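Outer surface protein (Bacillus cereus ATCC 14579, PDB 1X7F) is uncharacterised but is probably a 6-phospho-N-acetylmuramidase that hydrolyses disaccharides of 6-phospho-N-acetylmuramic acid and N-acetylglucosamine derived from the cell wall. Local coordinates at residues E41-Y46 against N251-E256; F203-V208 against E232-H237. All coordinates share one frame; numbering follows the deposited sequence.

Contact 1 (E41-Y46 against N251-E256); sequences EKDMAY and NAYASE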
ATOM      1  N   GLU A  41       3.322 -13.340  24.676  1.00 37.60           N
ATOM      2  CA  GLU A  41       4.766 -13.212  24.480  1.00 38.11           C
ATOM      3  C   GLU A  41       5.121 -12.975  23.015  1.00 38.03           C
ATOM      4  O   GLU A  41       5.763 -11.980  22.685  1.00 38.45           O
ATOM      5  CB  GLU A  41       5.506 -14.453  24.991  1.00 38.47           C
ATOM      6  CG  GLU A  41       5.381 -14.719  26.488  1.00 40.95           C
ATOM      7  CD  GLU A  41       4.153 -15.543  26.837  1.00 43.03           C
ATOM      8  OE1 GLU A  41       3.482 -15.212  27.835  1.00 45.84           O
ATOM      9  OE2 GLU A  41       3.858 -16.521  26.118  1.00 43.52           O
ATOM     10  N   LYS A  42       4.694 -13.882  22.141  1.00 38.17           N
ATOM     11  CA  LYS A  42       4.982 -13.770  20.709  1.00 38.15           C
ATOM     12  C   LYS A  42       4.264 -12.601  20.038  1.00 37.66           C
ATOM     13  O   LYS A  42       4.723 -12.107  19.005  1.00 38.18           O
ATOM     14  CB  LYS A  42       4.667 -15.080  19.977  1.00 38.76           C
ATOM     15  CG  LYS A  42       5.535 -16.267  20.412  1.00 40.22           C
ATOM     16  CD  LYS A  42       5.600 -17.334  19.319  1.00 43.74           C
ATOM     17  CE  LYS A  42       4.306 -18.128  19.206  1.00 44.64           C
ATOM     18  NZ  LYS A  42       4.142 -19.094  20.335  1.00 45.33           N
ATOM     19  N   ASP A  43       3.140 -12.171  20.612  1.00 36.71           N
ATOM     20  CA  ASP A  43       2.409 -11.006  20.101  1.00 36.03           C
ATOM     21  C   ASP A  43       3.163  -9.725  20.467  1.00 35.60           C
ATOM     22  O   ASP A  43       3.255  -8.793  19.658  1.00 35.41           O
ATOM     23  CB  ASP A  43       0.991 -10.930  20.681  1.00 35.25           C
ATOM     24  CG  ASP A  43       0.007 -11.869  19.998  1.00 35.17           C
ATOM     25  OD1 ASP A  43       0.206 -12.239  18.812  1.00 30.14           O
ATOM     26  OD2 ASP A  43      -1.020 -12.273  20.591  1.00 32.42           O
ATOM     27  N   MET A  44       3.672  -9.686  21.696  1.00 34.90           N
ATOM     28  CA  MET A  44       4.433  -8.541  22.192  1.00 34.97           C
ATOM     29  C   MET A  44       5.780  -8.437  21.486  1.00 34.57           C
ATOM     30  O   MET A  44       6.199  -7.348  21.115  1.00 35.12           O
ATOM     31  CB  MET A  44       4.581  -8.586  23.725  1.00 34.70           C
ATOM     32  CG  MET A  44       3.275  -8.284  24.454  1.00 34.42           C
ATOM     33  SD  MET A  44       3.378  -7.999  26.221  1.00 36.17           S
ATOM     34  CE  MET A  44       3.734  -9.643  26.858  1.00 37.44           C
ATOM     35  N   ALA A  45       6.439  -9.576  21.283  1.00 34.55           N
ATOM     36  CA  ALA A  45       7.665  -9.631  20.493  1.00 35.24           C
ATOM     37  C   ALA A  45       7.450  -9.117  19.046  1.00 35.72           C
ATOM     38  O   ALA A  45       8.301  -8.411  18.491  1.00 37.03           O
ATOM     39  CB  ALA A  45       8.239 -11.045  20.505  1.00 34.82           C
ATOM     40  N   TYR A  46       6.301  -9.443  18.468  1.00 35.41           N
ATOM     41  CA  TYR A  46       5.922  -9.022  17.107  1.00 35.39           C
ATOM     42  C   TYR A  46       5.689  -7.517  16.984  1.00 34.81           C
ATOM     43  O   TYR A  46       6.156  -6.886  16.032  1.00 35.36           O
ATOM     44  CB  TYR A  46       4.652  -9.764  16.696  1.00 35.22           C
ATOM     45  CG  TYR A  46       4.193  -9.600  15.263  1.00 35.46           C
ATOM     46  CD1 TYR A  46       5.055  -9.831  14.194  1.00 35.26           C
ATOM     47  CD2 TYR A  46       2.860  -9.282  14.980  1.00 38.05           C
ATOM     48  CE1 TYR A  46       4.617  -9.713  12.877  1.00 37.01           C
ATOM     49  CE2 TYR A  46       2.401  -9.172  13.665  1.00 38.66           C
ATOM     50  CZ  TYR A  46       3.290  -9.383  12.616  1.00 37.24           C
ATOM     51  OH  TYR A  46       2.842  -9.297  11.314  1.00 34.92           O
ATOM     52  N   ASN A 251      -2.660 -10.986   7.928  1.00 35.34           N
ATOM     53  CA  ASN A 251      -2.284 -12.197   8.678  1.00 35.01           C
ATOM     54  C   ASN A 251      -1.063 -11.985   9.592  1.00 34.37           C
ATOM     55  O   ASN A 251      -0.334 -11.014   9.426  1.00 34.44           O
ATOM     56  CB  ASN A 251      -2.137 -13.451   7.752  1.00 34.07           C
ATOM     57  CG  ASN A 251      -1.354 -13.171   6.441  1.00 35.35           C
ATOM     58  OD1 ASN A 251      -1.202 -14.064   5.601  1.00 36.31           O
ATOM     59  ND2 ASN A 251      -0.867 -11.956   6.271  1.00 28.69           N
ATOM     60  N   ALA A 252      -0.842 -12.901  10.541  1.00 33.90           N
ATOM     61  CA  ALA A 252       0.302 -12.830  11.484  1.00 33.12           C
ATOM     62  C   ALA A 252       1.023 -14.176  11.514  1.00 33.29           C
ATOM     63  O   ALA A 252       0.378 -15.201  11.342  1.00 34.05           O
ATOM     64  CB  ALA A 252      -0.187 -12.463  12.897  1.00 31.85           C
ATOM     65  N   TYR A 253       2.341 -14.221  11.727  1.00 34.15           N
ATOM     66  CA  TYR A 253       3.227 -13.068  11.889  1.00 33.44           C
ATOM     67  C   TYR A 253       3.996 -12.921  10.599  1.00 33.89           C
ATOM     68  O   TYR A 253       4.527 -13.917  10.079  1.00 34.20           O
ATOM     69  CB  TYR A 253       4.242 -13.345  13.005  1.00 33.74           C
ATOM     70  CG  TYR A 253       3.619 -13.592  14.352  1.00 35.60           C
ATOM     71  CD1 TYR A 253       3.657 -14.859  14.953  1.00 34.88           C
ATOM     72  CD2 TYR A 253       2.963 -12.563  15.020  1.00 35.73           C
ATOM     73  CE1 TYR A 253       3.062 -15.074  16.198  1.00 33.28           C
ATOM     74  CE2 TYR A 253       2.372 -12.766  16.249  1.00 33.83           C
ATOM     75  CZ  TYR A 253       2.424 -14.009  16.833  1.00 34.07           C
ATOM     76  OH  TYR A 253       1.824 -14.159  18.056  1.00 35.46           O
ATOM     77  N   ALA A 254       4.084 -11.695  10.085  1.00 33.81           N
ATOM     78  CA  ALA A 254       4.969 -11.425   8.962  1.00 33.83           C
ATOM     79  C   ALA A 254       6.393 -11.666   9.451  1.00 34.10           C
ATOM     80  O   ALA A 254       6.690 -11.455  10.632  1.00 33.47           O
ATOM     81  CB  ALA A 254       4.792  -9.982   8.447  1.00 32.97           C
ATOM     82  N   SER A 255       7.262 -12.136   8.558  1.00 34.81           N
ATOM     83  CA  SER A 255       8.667 -12.337   8.902  1.00 35.36           C
ATOM     84  C   SER A 255       9.407 -11.017   9.129  1.00 35.96           C
ATOM     85  O   SER A 255       8.980  -9.947   8.662  1.00 35.55           O
ATOM     86  CB  SER A 255       9.382 -13.145   7.821  1.00 35.46           C
ATOM     87  OG  SER A 255       9.508 -12.390   6.620  1.00 38.02           O
ATOM     88  N   GLU A 256      10.525 -11.104   9.846  1.00 36.41           N
ATOM     89  CA  GLU A 256      11.435  -9.980   9.993  1.00 36.91           C
ATOM     90  C   GLU A 256      11.766  -9.346   8.624  1.00 36.87           C
ATOM     91  O   GLU A 256      11.713  -8.118   8.474  1.00 36.83           O
ATOM     92  CB  GLU A 256      12.700 -10.419  10.741  1.00 36.72           C
ATOM     93  CG  GLU A 256      13.778  -9.348  10.881  1.00 40.91           C
ATOM     94  CD  GLU A 256      13.417  -8.198  11.819  1.00 43.57           C
ATOM     95  OE1 GLU A 256      14.052  -7.129  11.698  1.00 46.66           O
ATOM     96  OE2 GLU A 256      12.527  -8.352  12.685  1.00 45.00           O
TER
HETATM   97  O   HOH W   1       0.157  -9.019  11.206  1.00 21.42           O

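Contact 2 (F203-V208 against E232-H237); sequences FITSHV and EVQAKH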
ATOM      1  N   PHE A 203      -5.839  -3.997   3.456  1.00 35.74           N
ATOM      2  CA  PHE A 203      -5.022  -5.112   3.932  1.00 36.00           C
ATOM      3  C   PHE A 203      -4.180  -5.748   2.837  1.00 35.86           C
ATOM      4  O   PHE A 203      -4.633  -5.929   1.697  1.00 36.03           O
ATOM      5  CB  PHE A 203      -5.921  -6.198   4.513  1.00 35.21           C
ATOM      6  CG  PHE A 203      -6.494  -5.871   5.870  1.00 37.01           C
ATOM      7  CD1 PHE A 203      -7.830  -5.482   6.005  1.00 36.34           C
ATOM      8  CD2 PHE A 203      -5.710  -5.990   7.018  1.00 33.65           C
ATOM      9  CE1 PHE A 203      -8.372  -5.233   7.267  1.00 34.47           C
ATOM     10  CE2 PHE A 203      -6.240  -5.734   8.270  1.00 33.54           C
ATOM     11  CZ  PHE A 203      -7.571  -5.349   8.392  1.00 35.45           C
ATOM     12  N   ILE A 204      -2.951  -6.093   3.202  1.00 36.22           N
ATOM     13  CA  ILE A 204      -2.083  -6.900   2.358  1.00 34.89           C
ATOM     14  C   ILE A 204      -1.746  -8.199   3.084  1.00 35.24           C
ATOM     15  O   ILE A 204      -1.936  -8.323   4.300  1.00 34.49           O
ATOM     16  CB  ILE A 204      -0.791  -6.127   1.986  1.00 35.98           C
ATOM     17  CG1 ILE A 204       0.091  -5.867   3.224  1.00 36.23           C
ATOM     18  CG2 ILE A 204      -1.133  -4.861   1.200  1.00 31.95           C
ATOM     19  CD1 ILE A 204       1.420  -5.195   2.903  1.00 34.58           C
ATOM     20  N   THR A 205      -1.247  -9.173   2.339  1.00 35.57           N
ATOM     21  CA  THR A 205      -0.994 -10.483   2.905  1.00 35.53           C
ATOM     22  C   THR A 205       0.482 -10.871   2.893  1.00 36.09           C
ATOM     23  O   THR A 205       1.203 -10.668   1.904  1.00 36.46           O
ATOM     24  CB  THR A 205      -1.867 -11.539   2.205  1.00 35.32           C
ATOM     25  OG1 THR A 205      -1.768 -12.791   2.899  1.00 37.78           O
ATOM     26  CG2 THR A 205      -1.368 -11.840   0.791  1.00 34.66           C
ATOM     27  N   SER A 206       0.917 -11.409   4.023  1.00 36.22           N
ATOM     28  CA  SER A 206       2.230 -12.004   4.167  1.00 36.16           C
ATOM     29  C   SER A 206       2.240 -13.423   3.595  1.00 36.60           C
ATOM     30  O   SER A 206       1.222 -14.135   3.620  1.00 37.00           O
ATOM     31  CB  SER A 206       2.620 -12.009   5.642  1.00 35.43           C
ATOM     32  OG  SER A 206       3.687 -12.897   5.902  1.00 36.24           O
ATOM     33  N   HIS A 207       3.395 -13.828   3.075  1.00 37.01           N
ATOM     34  CA  HIS A 207       3.570 -15.174   2.529  1.00 37.25           C
ATOM     35  C   HIS A 207       4.279 -16.110   3.515  1.00 37.34           C
ATOM     36  O   HIS A 207       4.526 -17.276   3.209  1.00 37.79           O
ATOM     37  CB  HIS A 207       4.256 -15.101   1.156  1.00 36.77           C
ATOM     38  CG  HIS A 207       3.498 -14.260   0.178  1.00 36.93           C
ATOM     39  ND1 HIS A 207       2.211 -14.566  -0.226  1.00 35.58           N
ATOM     40  CD2 HIS A 207       3.806 -13.082  -0.414  1.00 35.27           C
ATOM     41  CE1 HIS A 207       1.782 -13.640  -1.062  1.00 34.28           C
ATOM     42  NE2 HIS A 207       2.727 -12.723  -1.183  1.00 37.10           N
ATOM     43  N   VAL A 208       4.565 -15.588   4.708  1.00 37.12           N
ATOM     44  CA  VAL A 208       5.162 -16.363   5.784  1.00 36.87           C
ATOM     45  C   VAL A 208       4.116 -16.610   6.883  1.00 37.22           C
ATOM     46  O   VAL A 208       3.999 -17.724   7.383  1.00 37.07           O
ATOM     47  CB  VAL A 208       6.424 -15.647   6.363  1.00 37.05           C
ATOM     48  CG1 VAL A 208       7.065 -16.463   7.460  1.00 36.07           C
ATOM     49  CG2 VAL A 208       7.449 -15.372   5.252  1.00 36.95           C
ATOM     50  N   GLU A 232       5.712  -6.337  -0.529  1.00 35.34           N
ATOM     51  CA  GLU A 232       6.085  -4.940  -0.733  1.00 35.72           C
ATOM     52  C   GLU A 232       5.462  -4.363  -2.003  1.00 35.32           C
ATOM     53  O   GLU A 232       5.238  -3.152  -2.092  1.00 35.90           O
ATOM     54  CB  GLU A 232       7.624  -4.759  -0.714  1.00 35.89           C
ATOM     55  CG  GLU A 232       8.351  -5.190  -1.985  1.00 36.66           C
ATOM     56  CD  GLU A 232       8.662  -6.679  -2.053  1.00 42.17           C
ATOM     57  OE1 GLU A 232       9.398  -7.061  -2.982  1.00 48.30           O
ATOM     58  OE2 GLU A 232       8.197  -7.479  -1.201  1.00 42.61           O
ATOM     59  N   VAL A 233       5.171  -5.229  -2.970  1.00 35.06           N
ATOM     60  CA  VAL A 233       4.496  -4.825  -4.213  1.00 35.34           C
ATOM     61  C   VAL A 233       3.019  -4.481  -3.951  1.00 35.27           C
ATOM     62  O   VAL A 233       2.519  -3.466  -4.420  1.00 36.03           O
ATOM     63  CB  VAL A 233       4.681  -5.898  -5.329  1.00 35.70           C
ATOM     64  CG1 VAL A 233       3.937  -5.519  -6.599  1.00 33.69           C
ATOM     65  CG2 VAL A 233       6.192  -6.066  -5.620  1.00 33.84           C
ATOM     66  N   GLN A 234       2.345  -5.315  -3.170  1.00 34.29           N
ATOM     67  CA  GLN A 234       1.019  -4.993  -2.654  1.00 34.93           C
ATOM     68  C   GLN A 234       0.926  -3.609  -1.997  1.00 34.87           C
ATOM     69  O   GLN A 234       0.010  -2.855  -2.290  1.00 35.66           O
ATOM     70  CB  GLN A 234       0.577  -6.057  -1.644  1.00 34.76           C
ATOM     71  CG  GLN A 234       0.576  -7.485  -2.148  1.00 33.14           C
ATOM     72  CD  GLN A 234       0.242  -8.467  -1.029  1.00 34.47           C
ATOM     73  OE1 GLN A 234       1.000  -9.403  -0.749  1.00 36.58           O
ATOM     74  NE2 GLN A 234      -0.887  -8.258  -0.396  1.00 30.94           N
ATOM     75  N   ALA A 235       1.880  -3.282  -1.121  1.00 35.92           N
ATOM     76  CA  ALA A 235       1.914  -1.986  -0.438  1.00 35.65           C
ATOM     77  C   ALA A 235       2.164  -0.832  -1.402  1.00 35.69           C
ATOM     78  O   ALA A 235       1.490   0.201  -1.336  1.00 36.96           O
ATOM     79  CB  ALA A 235       2.954  -1.988   0.671  1.00 34.50           C
ATOM     80  N   LYS A 236       3.140  -1.007  -2.285  1.00 35.02           N
ATOM     81  CA  LYS A 236       3.411  -0.055  -3.357  1.00 35.21           C
ATOM     82  C   LYS A 236       2.130   0.232  -4.128  1.00 34.98           C
ATOM     83  O   LYS A 236       1.788   1.383  -4.372  1.00 35.94           O
ATOM     84  CB  LYS A 236       4.478  -0.599  -4.332  1.00 34.88           C
ATOM     85  CG  LYS A 236       5.935  -0.497  -3.862  1.00 36.23           C
ATOM     86  CD  LYS A 236       6.888  -1.076  -4.946  1.00 35.48           C
ATOM     87  CE  LYS A 236       8.324  -1.102  -4.470  1.00 33.01           C
ATOM     88  NZ  LYS A 236       9.299  -1.209  -5.587  1.00 34.29           N
ATOM     89  N   HIS A 237       1.415  -0.821  -4.506  1.00 34.93           N
ATOM     90  CA  HIS A 237       0.212  -0.648  -5.288  1.00 34.73           C
ATOM     91  C   HIS A 237      -0.856   0.180  -4.554  1.00 34.80           C
ATOM     92  O   HIS A 237      -1.340   1.180  -5.094  1.00 36.49           O
ATOM     93  CB  HIS A 237      -0.323  -2.000  -5.750  1.00 34.59           C
ATOM     94  CG  HIS A 237      -1.483  -1.897  -6.687  1.00 33.00           C
ATOM     95  ND1 HIS A 237      -2.335  -2.951  -6.932  1.00 34.11           N
ATOM     96  CD2 HIS A 237      -1.933  -0.868  -7.440  1.00 29.16           C
ATOM     97  CE1 HIS A 237      -3.259  -2.578  -7.796  1.00 30.46           C
ATOM     98  NE2 HIS A 237      -3.038  -1.318  -8.118  1.00 29.75           N
TER

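Contact 1 (E41-Y46 against N251-E256)
Tyr46, on helix 40-51, packs against Tyr253 in the loop that follows strand 246-249. The helix comes directly after the first strand of the parallel sheet and the loop directly after the last, so the contact lies where the first and last strands of the (alpha/beta)8-type barrel are neighbours. The two rings form a T-shaped (edge-to-face) pair. Their centroids lie 4.7 Å apart and their planes are turned by 64°.

Tyr46 CG is anti to the backbone N (chi1 -173°), which sends the ring away from the helix and across to the loop. CB already lies near CD2 and CE2 of Tyr253. Tyr46 CG lies 3.2 Å from Tyr253 CD2, which stands over one face of the Tyr46 ring. Farther out, CE1 lies against the Ala254 backbone and passes CB of Tyr253, and this CB makes a CH-pi contact 4.0 Å from the Tyr46 ring centroid. On the other side of the ring, Tyr46 CE2 comes within 4.3 Å of Ala252 CB. At the tip, OH accepts a nearly straight hydrogen bond from the backbone N of Ala254, 3.0 Å long with an N-H...O angle of 167°. A water in the plane of the Tyr46 ring links this OH, at 2.7 Å, to the backbone O of Asn251.

Tyr253 sends its own hydroxyl back to the helix. Its OH donates to Asp43 OD1 at 2.6 Å, meeting the carboxylate from above its plane. Ser38 OG is a second partner of this hydroxyl. The peptide bond before Tyr253 is cis.

Each tyrosine thus grips the opposite segment through its hydroxyl, while the rings pack edge to face. The hydrogen bond from Tyr253 would probably offset part of the cost of burying the Asp43 charge.

Contact 2 (F203-V208 against E232-H237)
Ile204 and Gln234 join a strand to a helix of the (alpha/beta)8-type barrel. Strand 201-204 is followed by a long loop and then by helix 231-240, in the usual beta-alpha order. The tight part lies at the strand end. Ile204 CG2 sits beside the backbone N and touches CB of Gln234 at 3.5 Å. Its CG1 lies between the backbone N and the carbonyl carbon (chi1 66°), and CD1 goes on to CB of Ala235 at 4.2 Å. Leu262 of helix 256-264 also packs on Ile204 and Ala235, so this side is buried and apolar.

Beyond CG, the extended Gln234 chain carries its amide to the backbone of Thr205. The Thr205 hydroxyl turns to another partner, the backbone N of Leu220, and the Asn251 side-chain amide lies close by.

The contact thins toward His207, which is exposed and covers little of the helix. His207 NE2 hydrogen-bonds to the backbone O of Leu229, in the loop before helix 231-240. Here the chain folds into an ST turn, with Val208 N donating to Ser206 OG at 3.1 Å.

Both contacts belong to the N-terminal barrel-like domain, and their centres are about 16 Å apart. In chain order the segments run 41-46, 203-208, 232-237 and 251-256, so contact 2 falls wholly between the two halves of contact 1. The parallel sheet brings them together: strand 246-249 lies between strands 28-33 and 201-204. Contact 1 joins the loop after strand 246-249 to the helix after strand 28-33. Contact 2 packs strand 201-204 on its following helix. The two meet where Asn251 lies against Thr205 and Ser206, and where Ala254 CA approaches Ser206 OG. Contact 1 thus links the two ends of the barrel sequence, while contact 2 is local strand-helix packing beside it.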